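Local structure of pesticidial crystal protein CRY2AA (Bacillus thuringiensis serovar kurstaki, 1I5P) at residues Leu275-Ser280 / Ser466-Lys471; Asn303-Leu308 / His443-Arg448; Ala338-Ser343 / Ile423-Gly428; Asn480-His485 / His500-Asn505; Thr508-Ser513 / Leu523-Ser528. The protein acts as an insecticidal toxin that binds midgut epithelial cells of dipteran and lepidopteran larvae and promotes their colloidosmotic lysis. One frame throughout, in Å; residues are numbered along the deposited sequence.

Interaction 1 (Leu275-Ser280 / Ser466-Lys471); sequences LYASGS and SVHNRK
Strands 275-278 and 466-469 run antiparallel at 154°, and four backbone hydrogen bonds join them, two in the L275-H468 pair and two in the A277-S466 pair. The straightest is H468 N to L275 O, 2.9 Å with 169° at the hydrogen. Between these hydrogen-bonded pairs lies the non-hydrogen-bonded pair Y276-V467, where Y276 CA makes a CA-H...O contact with S466 O at 3.6 Å. Y276 and V467 stand side by side on one face of the sheet, pointing the same way, and CE2 of the Y276 ring meets V467 CG1 at 3.8 Å. That valine branch is anti to the backbone N (chi1 -170°), and the second methyl, CG2, also lies near the ring.

The other face carries L275, A277, S466 and H468. The H468 imidazole turns its edge to the L275 carbonyl, H468 CD2 lying 3.4 Å from L275 O, which is near the ring plane. Its NE2 is held by S466 OG at 2.7 Å, and that hydroxyl has a second partner in S376 OG. A277 CB packs against S466 OG at 3.5 Å. F418 meets the imidazole edge-to-face, which probably helps to fix its rotation. Strand 422-430 completes the three-stranded sheet, and helix 238-259 lies against Y276 through L242 and R245. This is the beta-prism architecture of the middle domain in three-domain Cry toxins, one sheet of which packs on the helical domain.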
# COMPACT_ATOMS: atom_id res chain seq x y z
N LEU A 275 -3.31 0.81 3.65
CA LEU A 275 -4.69 1.19 3.40
C LEU A 275 -5.18 1.40 4.82
O LEU A 275 -5.08 0.49 5.64
CB LEU A 275 -5.49 0.06 2.73
CG LEU A 275 -5.12 -0.34 1.29
CD1 LEU A 275 -6.08 -1.40 0.81
CD2 LEU A 275 -5.17 0.88 0.38
N TYR A 276 -5.67 2.59 5.14
CA TYR A 276 -6.14 2.87 6.50
C TYR A 276 -7.65 2.88 6.56
O TYR A 276 -8.32 3.43 5.69
CB TYR A 276 -5.63 4.22 7.00
CG TYR A 276 -4.16 4.44 6.79
CD1 TYR A 276 -3.69 5.05 5.63
CD2 TYR A 276 -3.24 4.02 7.74
CE1 TYR A 276 -2.33 5.26 5.43
CE2 TYR A 276 -1.87 4.21 7.55
CZ TYR A 276 -1.43 4.83 6.40
OH TYR A 276 -0.07 5.02 6.24
N ALA A 277 -8.18 2.27 7.61
CA ALA A 277 -9.62 2.21 7.80
C ALA A 277 -9.99 2.74 9.18
O ALA A 277 -9.30 2.47 10.16
CB ALA A 277 -10.10 0.78 7.64
N SER A 278 -11.07 3.51 9.23
CA SER A 278 -11.58 4.03 10.49
C SER A 278 -13.08 3.77 10.45
O SER A 278 -13.62 3.47 9.39
CB SER A 278 -11.27 5.53 10.65
OG SER A 278 -12.09 6.34 9.82
N GLY A 279 -13.74 3.88 11.59
CA GLY A 279 -15.16 3.60 11.63
C GLY A 279 -16.13 4.67 11.15
O GLY A 279 -15.83 5.87 11.17
N SER A 280 -17.29 4.20 10.70
CA SER A 280 -18.37 5.07 10.25
C SER A 280 -19.25 5.20 11.48
O SER A 280 -19.01 4.55 12.50
CB SER A 280 -19.17 4.41 9.13
OG SER A 280 -18.36 4.18 7.99
N SER A 466 -7.40 0.67 11.66
CA SER A 466 -6.66 -0.53 11.28
C SER A 466 -5.80 -0.20 10.06
O SER A 466 -6.24 0.48 9.13
CB SER A 466 -7.61 -1.70 10.98
OG SER A 466 -8.60 -1.37 10.03
N VAL A 467 -4.55 -0.66 10.09
CA VAL A 467 -3.59 -0.42 9.02
C VAL A 467 -3.38 -1.72 8.26
O VAL A 467 -2.82 -2.68 8.79
CB VAL A 467 -2.23 0.05 9.59
CG1 VAL A 467 -1.33 0.54 8.46
CG2 VAL A 467 -2.45 1.16 10.62
N HIS A 468 -3.82 -1.73 7.01
CA HIS A 468 -3.72 -2.91 6.16
C HIS A 468 -2.57 -2.83 5.16
O HIS A 468 -2.38 -1.81 4.49
CB HIS A 468 -5.05 -3.10 5.42
CG HIS A 468 -6.25 -3.10 6.31
ND1 HIS A 468 -7.04 -4.21 6.50
CD2 HIS A 468 -6.78 -2.12 7.08
CE1 HIS A 468 -8.01 -3.91 7.35
NE2 HIS A 468 -7.88 -2.64 7.71
N ASN A 469 -1.81 -3.91 5.07
CA ASN A 469 -0.69 -3.95 4.16
C ASN A 469 -0.48 -5.38 3.68
O ASN A 469 -0.81 -6.34 4.39
CB ASN A 469 0.57 -3.42 4.86
CG ASN A 469 1.67 -3.05 3.89
OD1 ASN A 469 2.36 -3.93 3.36
ND2 ASN A 469 1.84 -1.76 3.64
N ARG A 470 0.08 -5.53 2.48
CA ARG A 470 0.33 -6.84 1.91
C ARG A 470 1.49 -7.57 2.60
O ARG A 470 1.57 -8.80 2.55
CB ARG A 470 0.65 -6.72 0.43
CG ARG A 470 -0.54 -6.41 -0.46
CD ARG A 470 -0.17 -6.57 -1.91
NE ARG A 470 -1.33 -6.87 -2.75
CZ ARG A 470 -2.06 -5.96 -3.39
NH1 ARG A 470 -1.74 -4.68 -3.30
NH2 ARG A 470 -3.09 -6.34 -4.12
N LYS A 471 2.38 -6.80 3.22
CA LYS A 471 3.54 -7.36 3.91
C LYS A 471 3.25 -8.70 4.56
O LYS A 471 2.33 -8.82 5.36
CB LYS A 471 4.05 -6.38 4.97
CG LYS A 471 5.33 -6.84 5.64
CD LYS A 471 6.44 -7.02 4.61
CE LYS A 471 7.77 -7.31 5.28
NZ LYS A 471 8.89 -7.31 4.29

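Interaction 2 (Asn303-Leu308 / His443-Arg448); sequences NSNYIL and HYNQIR
The Y444 hydroxyl bonds to the carbonyl of I499 and at the same time presses against the N305 amide, with Y444 OH 3.1 Å from N305 CG. It makes no hydrogen bond with that amide, whose plane is turned 51° from the ring. N305 CG sits between its backbone N and carbonyl carbon (chi1 60°), which swings the group across to the tyrosine. Its ND2 then donates to A501 O, so the carbonyls of I499 and A501, two residues apart in one passing chain, take up both side chains.

The two segments meet turn against turn. Residues N303 to Y306 form a type I beta turn closed by Y306 N to N303 O at 3.1 Å. Opposite it, Q446 N bonds back to H443 O at 3.0 Å and closes a second beta turn, with N445 in a left-handed backbone conformation. N445 projects from this corner onto the first turn, and its CB lies 3.8 Å from N303 OD1. Which end of its amide is nitrogen is doubtful, but the group lodges against N303, N305 and the rim of the Y306 ring. Farther out, the I447 side chain crosses that of N303 at about a right angle, its CD1 4.0 Å from N303 ND2.

Both segments are loops of the middle, beta-prism domain. Their bonds to I499 and A501 place the contact where these loops adjoin the lectin-like C-terminal sandwich of a three-domain Cry toxin.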
# COMPACT_ATOMS: atom_id res chain seq x y z
N ASN A 303 5.48 2.63 15.18
CA ASN A 303 5.87 1.25 15.45
C ASN A 303 5.51 0.32 14.30
O ASN A 303 5.23 -0.86 14.53
CB ASN A 303 5.21 0.75 16.74
CG ASN A 303 5.79 1.40 18.00
OD1 ASN A 303 6.88 1.96 17.98
ND2 ASN A 303 5.06 1.29 19.11
N SER A 304 5.51 0.83 13.08
CA SER A 304 5.19 0.01 11.91
C SER A 304 6.22 -1.07 11.66
O SER A 304 5.94 -2.05 10.98
CB SER A 304 5.08 0.88 10.65
OG SER A 304 3.77 1.39 10.48
N ASN A 305 7.42 -0.89 12.20
CA ASN A 305 8.49 -1.86 12.01
C ASN A 305 8.43 -3.00 13.03
O ASN A 305 9.20 -3.96 12.96
CB ASN A 305 9.85 -1.16 12.07
CG ASN A 305 10.10 -0.46 13.38
OD1 ASN A 305 9.22 0.20 13.92
ND2 ASN A 305 11.32 -0.59 13.90
N TYR A 306 7.51 -2.89 13.98
CA TYR A 306 7.34 -3.93 14.99
C TYR A 306 6.23 -4.90 14.60
O TYR A 306 5.47 -4.64 13.66
CB TYR A 306 7.02 -3.31 16.36
CG TYR A 306 8.23 -2.71 17.03
CD1 TYR A 306 8.64 -1.41 16.74
CD2 TYR A 306 9.00 -3.46 17.92
CE1 TYR A 306 9.80 -0.88 17.30
CE2 TYR A 306 10.16 -2.94 18.49
CZ TYR A 306 10.55 -1.65 18.18
OH TYR A 306 11.71 -1.16 18.74
N ILE A 307 6.16 -6.02 15.30
CA ILE A 307 5.15 -7.03 15.02
C ILE A 307 3.95 -6.87 15.96
O ILE A 307 4.04 -7.10 17.16
CB ILE A 307 5.74 -8.45 15.14
CG1 ILE A 307 6.83 -8.62 14.08
CG2 ILE A 307 4.64 -9.50 14.99
CD1 ILE A 307 7.52 -9.96 14.10
N LEU A 308 2.83 -6.45 15.37
CA LEU A 308 1.58 -6.21 16.09
C LEU A 308 1.13 -7.42 16.89
O LEU A 308 0.96 -8.51 16.33
CB LEU A 308 0.49 -5.80 15.10
CG LEU A 308 -0.91 -5.48 15.65
CD1 LEU A 308 -0.83 -4.28 16.58
CD2 LEU A 308 -1.87 -5.20 14.49
N HIS A 443 7.51 11.91 14.80
CA HIS A 443 8.71 11.44 14.12
C HIS A 443 8.66 9.92 14.15
O HIS A 443 7.71 9.34 14.69
CB HIS A 443 9.98 11.97 14.80
CG HIS A 443 10.16 11.52 16.22
ND1 HIS A 443 10.51 10.23 16.55
CD2 HIS A 443 10.07 12.20 17.38
CE1 HIS A 443 10.63 10.13 17.87
NE2 HIS A 443 10.37 11.31 18.39
N TYR A 444 9.66 9.27 13.56
CA TYR A 444 9.71 7.81 13.51
C TYR A 444 9.52 7.19 14.90
O TYR A 444 10.26 7.48 15.83
CB TYR A 444 11.04 7.36 12.92
CG TYR A 444 11.10 5.89 12.57
CD1 TYR A 444 10.47 5.40 11.42
CD2 TYR A 444 11.77 4.98 13.39
CE1 TYR A 444 10.52 4.04 11.10
CE2 TYR A 444 11.82 3.62 13.08
CZ TYR A 444 11.20 3.16 11.93
OH TYR A 444 11.26 1.82 11.61
N ASN A 445 8.51 6.32 15.01
CA ASN A 445 8.20 5.64 16.26
C ASN A 445 8.12 6.54 17.48
O ASN A 445 8.44 6.12 18.59
CB ASN A 445 9.23 4.53 16.53
CG ASN A 445 9.05 3.34 15.61
OD1 ASN A 445 9.81 2.37 15.68
ND2 ASN A 445 8.04 3.40 14.75
N GLN A 446 7.69 7.78 17.29
CA GLN A 446 7.55 8.67 18.42
C GLN A 446 6.40 8.21 19.28
O GLN A 446 5.32 7.91 18.77
CB GLN A 446 7.30 10.11 17.97
CG GLN A 446 6.81 11.02 19.10
CD GLN A 446 6.96 12.49 18.77
OE1 GLN A 446 6.83 12.90 17.62
NE2 GLN A 446 7.23 13.29 19.80
N ILE A 447 6.63 8.15 20.58
CA ILE A 447 5.59 7.75 21.51
C ILE A 447 5.03 9.01 22.15
O ILE A 447 5.66 9.60 23.03
CB ILE A 447 6.13 6.81 22.60
CG1 ILE A 447 6.72 5.55 21.94
CG2 ILE A 447 5.02 6.44 23.57
CD1 ILE A 447 5.72 4.74 21.12
N ARG A 448 3.86 9.43 21.70
CA ARG A 448 3.21 10.62 22.24
C ARG A 448 1.76 10.29 22.53
O ARG A 448 1.10 9.60 21.75
CB ARG A 448 3.28 11.78 21.23
CG ARG A 448 3.09 13.16 21.85
CD ARG A 448 2.53 14.17 20.84
NE ARG A 448 3.43 14.47 19.72
CZ ARG A 448 3.07 15.15 18.64
NH1 ARG A 448 1.82 15.60 18.53
NH2 ARG A 448 3.94 15.38 17.67

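Interaction 3 (Ala338-Ser343 / Ile423-Gly428); sequences ARVNYS and IRNISG
Y342 and N425 are joined by a short, buried hydrogen bond between strands that share no backbone bond, Y342 OH donating to N425 OD1 at 2.5 Å. The hydroxyl comes in the amide plane on a lone pair of OD1, with ring and amide planes 55° apart. N425 reaches it with CG anti to the backbone N (chi1 -161°), and its ND2 is taken up by V302 O. A water reinforces the junction, donating to Y342 OH at 2.8 Å and to the I426 carbonyl at 2.7 Å. The strands run nearly antiparallel, 163° between directions, with axes 7.1 Å apart, because they belong to different sheets of the middle-domain beta prism and meet through side chains. V340 supplies the apolar part: its CG2 lies 3.8 Å from I426 CG2 and also close to the I426 carbonyl. L308 packs against both V340 and I426. Next to the tyrosine bond the backbone of strand 422-430 is distorted, R424 and N425 forming a classic beta bulge opposite V467.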
# COMPACT_ATOMS: atom_id res chain seq x y z
N ALA A 338 -7.08 3.53 24.93
CA ALA A 338 -6.50 2.40 24.23
C ALA A 338 -5.02 2.57 23.97
O ALA A 338 -4.50 3.69 23.92
CB ALA A 338 -7.23 2.18 22.91
N ARG A 339 -4.34 1.44 23.80
CA ARG A 339 -2.92 1.44 23.51
C ARG A 339 -2.64 0.15 22.77
O ARG A 339 -3.12 -0.92 23.16
CB ARG A 339 -2.09 1.53 24.79
CG ARG A 339 -0.57 1.55 24.57
CD ARG A 339 0.15 2.13 25.78
NE ARG A 339 -0.24 1.46 27.02
CZ ARG A 339 -0.02 1.94 28.24
NH1 ARG A 339 0.59 3.11 28.39
NH2 ARG A 339 -0.41 1.26 29.31
N VAL A 340 -1.89 0.26 21.68
CA VAL A 340 -1.54 -0.88 20.84
C VAL A 340 -0.26 -1.52 21.36
O VAL A 340 0.67 -0.83 21.78
CB VAL A 340 -1.35 -0.43 19.38
CG1 VAL A 340 -0.99 -1.62 18.51
CG2 VAL A 340 -2.63 0.24 18.88
N ASN A 341 -0.22 -2.85 21.34
CA ASN A 341 0.94 -3.60 21.83
C ASN A 341 1.67 -4.36 20.74
O ASN A 341 1.07 -4.81 19.76
CB ASN A 341 0.49 -4.57 22.93
CG ASN A 341 -0.29 -3.88 24.03
OD1 ASN A 341 0.14 -2.86 24.57
ND2 ASN A 341 -1.45 -4.42 24.36
N TYR A 342 2.98 -4.51 20.92
CA TYR A 342 3.82 -5.20 19.94
C TYR A 342 4.84 -6.13 20.59
O TYR A 342 5.07 -6.08 21.80
CB TYR A 342 4.58 -4.18 19.08
CG TYR A 342 3.73 -3.07 18.49
CD1 TYR A 342 3.32 -1.99 19.26
CD2 TYR A 342 3.34 -3.11 17.14
CE1 TYR A 342 2.55 -0.96 18.72
CE2 TYR A 342 2.56 -2.09 16.59
CZ TYR A 342 2.17 -1.02 17.39
OH TYR A 342 1.39 -0.01 16.85
N SER A 343 5.44 -6.98 19.76
CA SER A 343 6.46 -7.92 20.21
C SER A 343 7.62 -7.11 20.76
O SER A 343 7.87 -5.98 20.31
CB SER A 343 6.95 -8.78 19.05
OG SER A 343 5.90 -9.56 18.51
N ILE A 423 -3.69 -6.84 8.69
CA ILE A 423 -3.68 -5.66 9.54
C ILE A 423 -2.33 -5.74 10.24
O ILE A 423 -2.18 -6.45 11.23
CB ILE A 423 -4.82 -5.71 10.57
CG1 ILE A 423 -6.17 -5.55 9.86
CG2 ILE A 423 -4.64 -4.60 11.60
CD1 ILE A 423 -7.37 -5.70 10.77
N ARG A 424 -1.34 -5.04 9.69
CA ARG A 424 -0.00 -5.04 10.26
C ARG A 424 0.21 -4.00 11.35
O ARG A 424 1.26 -3.96 11.99
CB ARG A 424 1.04 -4.85 9.15
CG ARG A 424 1.13 -6.05 8.21
CD ARG A 424 1.47 -7.33 8.95
NE ARG A 424 1.51 -8.48 8.04
CZ ARG A 424 1.61 -9.74 8.43
NH1 ARG A 424 1.68 -10.04 9.73
NH2 ARG A 424 1.61 -10.71 7.53
N ASN A 425 -0.78 -3.14 11.56
CA ASN A 425 -0.68 -2.14 12.61
C ASN A 425 -2.05 -1.62 12.98
O ASN A 425 -2.99 -1.70 12.20
CB ASN A 425 0.23 -0.97 12.20
CG ASN A 425 0.72 -0.17 13.41
OD1 ASN A 425 0.64 -0.62 14.54
ND2 ASN A 425 1.25 1.02 13.15
N ILE A 426 -2.16 -1.11 14.21
CA ILE A 426 -3.41 -0.55 14.69
C ILE A 426 -3.08 0.79 15.33
O ILE A 426 -2.02 0.96 15.93
CB ILE A 426 -4.08 -1.45 15.75
CG1 ILE A 426 -4.55 -2.76 15.09
CG2 ILE A 426 -5.27 -0.73 16.38
CD1 ILE A 426 -5.07 -3.79 16.07
N SER A 427 -3.97 1.75 15.16
CA SER A 427 -3.77 3.06 15.74
C SER A 427 -5.14 3.55 16.15
O SER A 427 -6.06 2.76 16.33
CB SER A 427 -3.14 4.01 14.72
OG SER A 427 -2.71 5.21 15.34
N GLY A 428 -5.29 4.86 16.30
CA GLY A 428 -6.58 5.40 16.69
C GLY A 428 -6.49 6.87 17.02
O GLY A 428 -5.40 7.44 17.07
O HOH W 1 0.13 2.50 16.48

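Interaction 4 (Asn480-His485 / His500-Asn505); sequences NGTMIH and HATQVN
The turn before strand 483-486 and the chain leading into strand 503-504 meet in the C-terminal beta sandwich, where both strands pair with strand 530-537. An Asx turn shapes the first of them: N480 OD1 accepts from T482 N and also, in the amide plane on a lone pair, from T482 OG1 at 2.7 Å. Among the direct bonds across the contact, N480 ND2 donates to T502 O at 2.8 Å. The second is straighter, H485 NE2 to H500 O at 2.9 Å with 173° at the hydrogen, lying in the imidazole plane; K471 NZ bonds the other ring nitrogen, ND1.

Two waters fill out the polar network. One donates to T482 OG1 and M483 O and also bonds T502 OG1, whose protein partner is T535 OG1. The other donates to both M483 O and H500 O.

Packing centres on H500. The rings of H485 and H500 meet rim to rim, their planes 22° apart, with H485 CE1 only 3.2 Å from H500 CB. M483, extended beyond CG, crosses over one face of the H500 imidazole in a sulfur-aromatic contact, its SD 3.9 Å from the ring centroid and its methyl CE 4.3 Å from the same point.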
# COMPACT_ATOMS: atom_id res chain seq x y z
N ASN A 480 14.67 -7.64 19.34
CA ASN A 480 14.13 -6.36 19.80
C ASN A 480 12.65 -6.17 19.47
O ASN A 480 12.06 -5.12 19.75
CB ASN A 480 14.97 -5.20 19.26
CG ASN A 480 14.67 -4.87 17.81
OD1 ASN A 480 14.16 -5.70 17.05
ND2 ASN A 480 14.99 -3.64 17.41
N GLY A 481 12.05 -7.19 18.86
CA GLY A 481 10.63 -7.14 18.52
C GLY A 481 10.29 -6.76 17.08
O GLY A 481 9.14 -6.86 16.67
N THR A 482 11.29 -6.33 16.31
CA THR A 482 11.03 -5.92 14.94
C THR A 482 11.06 -7.06 13.93
O THR A 482 11.47 -8.18 14.23
CB THR A 482 12.02 -4.84 14.48
OG1 THR A 482 13.35 -5.37 14.50
CG2 THR A 482 11.94 -3.63 15.41
N MET A 483 10.65 -6.73 12.71
CA MET A 483 10.58 -7.67 11.61
C MET A 483 11.91 -8.11 11.02
O MET A 483 12.81 -7.30 10.78
CB MET A 483 9.78 -7.08 10.45
CG MET A 483 8.33 -6.80 10.69
SD MET A 483 7.65 -5.93 9.26
CE MET A 483 6.04 -5.45 9.92
N ILE A 484 12.02 -9.41 10.77
CA ILE A 484 13.19 -9.95 10.10
C ILE A 484 12.58 -10.33 8.75
O ILE A 484 11.64 -11.13 8.69
CB ILE A 484 13.77 -11.20 10.80
CG1 ILE A 484 14.42 -10.78 12.13
CG2 ILE A 484 14.79 -11.88 9.88
CD1 ILE A 484 15.06 -11.93 12.92
N HIS A 485 13.09 -9.73 7.69
CA HIS A 485 12.58 -9.98 6.34
C HIS A 485 13.03 -11.30 5.75
O HIS A 485 14.20 -11.64 5.79
CB HIS A 485 13.00 -8.83 5.44
CG HIS A 485 12.50 -7.50 5.91
ND1 HIS A 485 11.24 -7.04 5.60
CD2 HIS A 485 13.04 -6.60 6.75
CE1 HIS A 485 11.03 -5.90 6.24
NE2 HIS A 485 12.10 -5.61 6.94
N HIS A 500 10.43 -0.66 7.59
CA HIS A 500 10.58 -1.91 8.35
C HIS A 500 12.02 -2.15 8.79
O HIS A 500 12.61 -3.19 8.50
CB HIS A 500 10.10 -3.07 7.49
CG HIS A 500 8.66 -2.97 7.10
ND1 HIS A 500 8.12 -3.67 6.03
CD2 HIS A 500 7.63 -2.29 7.66
CE1 HIS A 500 6.83 -3.42 5.96
NE2 HIS A 500 6.50 -2.59 6.93
N ALA A 501 12.57 -1.19 9.52
CA ALA A 501 13.93 -1.29 10.00
C ALA A 501 14.03 -2.02 11.33
O ALA A 501 13.06 -2.11 12.08
CB ALA A 501 14.54 0.09 10.13
N THR A 502 15.22 -2.55 11.60
CA THR A 502 15.46 -3.22 12.87
C THR A 502 15.55 -2.10 13.91
O THR A 502 15.01 -2.21 15.01
CB THR A 502 16.81 -3.97 12.85
OG1 THR A 502 16.74 -5.03 11.89
CG2 THR A 502 17.12 -4.54 14.22
N GLN A 503 16.24 -1.03 13.53
CA GLN A 503 16.42 0.13 14.40
C GLN A 503 16.98 1.31 13.61
O GLN A 503 17.66 1.13 12.60
CB GLN A 503 17.37 -0.20 15.56
CG GLN A 503 18.78 -0.60 15.16
CD GLN A 503 19.71 -0.69 16.36
OE1 GLN A 503 19.93 0.29 17.07
NE2 GLN A 503 20.26 -1.88 16.60
N VAL A 504 16.67 2.51 14.08
CA VAL A 504 17.14 3.74 13.46
C VAL A 504 17.55 4.71 14.56
O VAL A 504 16.85 4.83 15.56
CB VAL A 504 16.01 4.42 12.63
CG1 VAL A 504 16.58 5.59 11.84
CG2 VAL A 504 15.36 3.41 11.69
N ASN A 505 18.68 5.39 14.40
CA ASN A 505 19.10 6.36 15.40
C ASN A 505 18.61 7.74 14.95
O ASN A 505 18.04 7.87 13.87
CB ASN A 505 20.62 6.35 15.58
CG ASN A 505 21.38 6.66 14.31
OD1 ASN A 505 22.61 6.61 14.28
ND2 ASN A 505 20.66 6.98 13.24
O HOH W 2 14.63 -6.78 12.76
O HOH W 3 14.41 -5.21 9.22

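Interaction 5 (Thr508-Ser513 / Leu523-Ser528); sequences TRTFIS and LRFEQS
R524 and F511 form a hydrogen-bonded antiparallel pair, R524 N to F511 O at 2.7 Å and F511 N to R524 O at 3.0 Å. The R524 side chain, bent at chi3 (68°), reaches forward along its own chain and grips E526 side-on, both NE and NH2 converging on OE2. The salt bridge, 2.9 Å from R524 NE to E526 OE2, lies close to the guanidinium plane and probably holds that group flat beside F511. Beyond it, E526 N bonds R509 O at 3.0 Å. One water spans T510 OG1, which is also hydrogen-bonded to N506 O, and Q527 N; another links I512 O to R524 NH1.

F511 lies against the charged pair, its ring 18° from the guanidinium plane, with R524 NH2 3.5 Å from F511 CG and the E526 carboxylate near F511 CD1 and CE1. At the exposed end, R509 bends at chi2 and chi3 to bring a guanidinium face over Q527 CB. On the opposite face of the hairpin, T510 CG2 touches L523 CG at 3.8 Å, and T510 OG1 meets the edge of the F525 ring. Strand 617-626 pairs with strand 522-525 on its far side, F525 packs on strands 530-537 and 602-610 of the sandwich, and the Y444 loop bonds the backbone of T510.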
# COMPACT_ATOMS: atom_id res chain seq x y z
N THR A 508 14.32 11.32 16.54
CA THR A 508 13.57 12.57 16.68
C THR A 508 13.71 13.45 15.44
O THR A 508 12.94 14.38 15.25
CB THR A 508 14.04 13.39 17.89
OG1 THR A 508 15.40 13.78 17.70
CG2 THR A 508 13.90 12.58 19.17
N ARG A 509 14.70 13.14 14.61
CA ARG A 509 14.95 13.90 13.39
C ARG A 509 14.66 13.05 12.15
O ARG A 509 15.06 13.41 11.05
CB ARG A 509 16.40 14.39 13.36
CG ARG A 509 16.84 15.20 14.59
CD ARG A 509 16.42 16.66 14.51
NE ARG A 509 16.95 17.30 13.31
CZ ARG A 509 18.23 17.56 13.09
NH1 ARG A 509 19.15 17.23 13.99
NH2 ARG A 509 18.60 18.12 11.95
N THR A 510 13.97 11.93 12.33
CA THR A 510 13.65 11.04 11.22
C THR A 510 12.13 10.92 11.10
O THR A 510 11.45 10.59 12.07
CB THR A 510 14.26 9.64 11.43
OG1 THR A 510 15.69 9.74 11.46
CG2 THR A 510 13.85 8.69 10.29
N PHE A 511 11.61 11.15 9.90
CA PHE A 511 10.17 11.09 9.69
C PHE A 511 9.72 10.22 8.53
O PHE A 511 10.46 10.01 7.57
CB PHE A 511 9.61 12.51 9.46
CG PHE A 511 9.97 13.49 10.53
CD1 PHE A 511 11.25 14.04 10.59
CD2 PHE A 511 9.05 13.84 11.51
CE1 PHE A 511 11.60 14.92 11.61
CE2 PHE A 511 9.39 14.73 12.53
CZ PHE A 511 10.67 15.27 12.58
N ILE A 512 8.51 9.70 8.64
CA ILE A 512 7.93 8.90 7.57
C ILE A 512 7.29 9.92 6.65
O ILE A 512 6.56 10.79 7.11
CB ILE A 512 6.88 7.92 8.12
CG1 ILE A 512 7.55 6.93 9.07
CG2 ILE A 512 6.19 7.19 6.98
CD1 ILE A 512 6.61 5.93 9.72
N SER A 513 7.60 9.84 5.36
CA SER A 513 7.08 10.78 4.38
C SER A 513 6.23 10.10 3.31
O SER A 513 6.71 9.24 2.57
CB SER A 513 8.24 11.54 3.73
OG SER A 513 7.79 12.46 2.75
N LEU A 523 11.46 7.08 4.23
CA LEU A 523 12.04 7.46 5.51
C LEU A 523 12.90 8.69 5.23
O LEU A 523 13.88 8.62 4.48
CB LEU A 523 12.90 6.31 6.06
CG LEU A 523 12.98 6.15 7.58
CD1 LEU A 523 11.57 6.05 8.17
CD2 LEU A 523 13.80 4.90 7.92
N ARG A 524 12.51 9.83 5.80
CA ARG A 524 13.25 11.06 5.58
C ARG A 524 14.21 11.36 6.73
O ARG A 524 13.78 11.56 7.87
CB ARG A 524 12.29 12.24 5.39
CG ARG A 524 13.01 13.54 5.04
CD ARG A 524 12.06 14.73 4.90
NE ARG A 524 11.43 15.12 6.16
CZ ARG A 524 10.13 15.03 6.41
NH1 ARG A 524 9.30 14.56 5.49
NH2 ARG A 524 9.64 15.43 7.58
N PHE A 525 15.50 11.37 6.42
CA PHE A 525 16.52 11.67 7.41
C PHE A 525 16.81 13.17 7.38
O PHE A 525 17.20 13.71 6.35
CB PHE A 525 17.82 10.90 7.11
CG PHE A 525 17.65 9.40 7.08
CD1 PHE A 525 18.08 8.66 5.97
CD2 PHE A 525 17.06 8.73 8.14
CE1 PHE A 525 17.92 7.28 5.94
CE2 PHE A 525 16.90 7.34 8.11
CZ PHE A 525 17.33 6.61 7.01
N GLU A 526 16.60 13.84 8.50
CA GLU A 526 16.85 15.28 8.57
C GLU A 526 18.13 15.58 9.33
O GLU A 526 18.60 16.71 9.33
CB GLU A 526 15.67 15.98 9.25
CG GLU A 526 14.41 16.02 8.39
CD GLU A 526 13.27 16.76 9.05
OE1 GLU A 526 13.50 17.44 10.07
OE2 GLU A 526 12.14 16.69 8.53
N GLN A 527 18.69 14.55 9.97
CA GLN A 527 19.93 14.70 10.71
C GLN A 527 21.03 13.89 10.05
O GLN A 527 20.86 12.70 9.75
CB GLN A 527 19.73 14.25 12.16
CG GLN A 527 21.03 14.15 12.96
CD GLN A 527 20.79 14.09 14.45
OE1 GLN A 527 19.67 13.84 14.91
NE2 GLN A 527 21.84 14.30 15.23
N SER A 528 22.17 14.53 9.82
CA SER A 528 23.30 13.86 9.19
C SER A 528 23.83 12.72 10.07
O SER A 528 23.65 12.73 11.28
CB SER A 528 24.41 14.88 8.90
OG SER A 528 25.35 14.36 7.98
O HOH W 4 17.67 11.67 10.61
O HOH W 5 6.44 13.70 6.55

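In the fold
Interactions 1, 2 and 3 lie in the middle domain; interaction 5 lies in the C-terminal sandwich, with interaction 4 at its start. The closures of 1 to 3 enclose one another along the chain, 3 within 2 within 1, and 4 and 5 follow in series. Strands 462-469 and 422-430 are sheet neighbours, linking interactions 1 and 3, whose centres are about 11 Å apart; strand 329-342 of interaction 3 belongs to another sheet. Interaction 2 is central: its centre lies about 9 Å from that of interaction 3, about 10 Å from that of interaction 4 and about 14 Å from that of interaction 5, and it touches all three. Its bonds, with K471 reaching H485 from interaction 1, tie the beta prism to the sandwich.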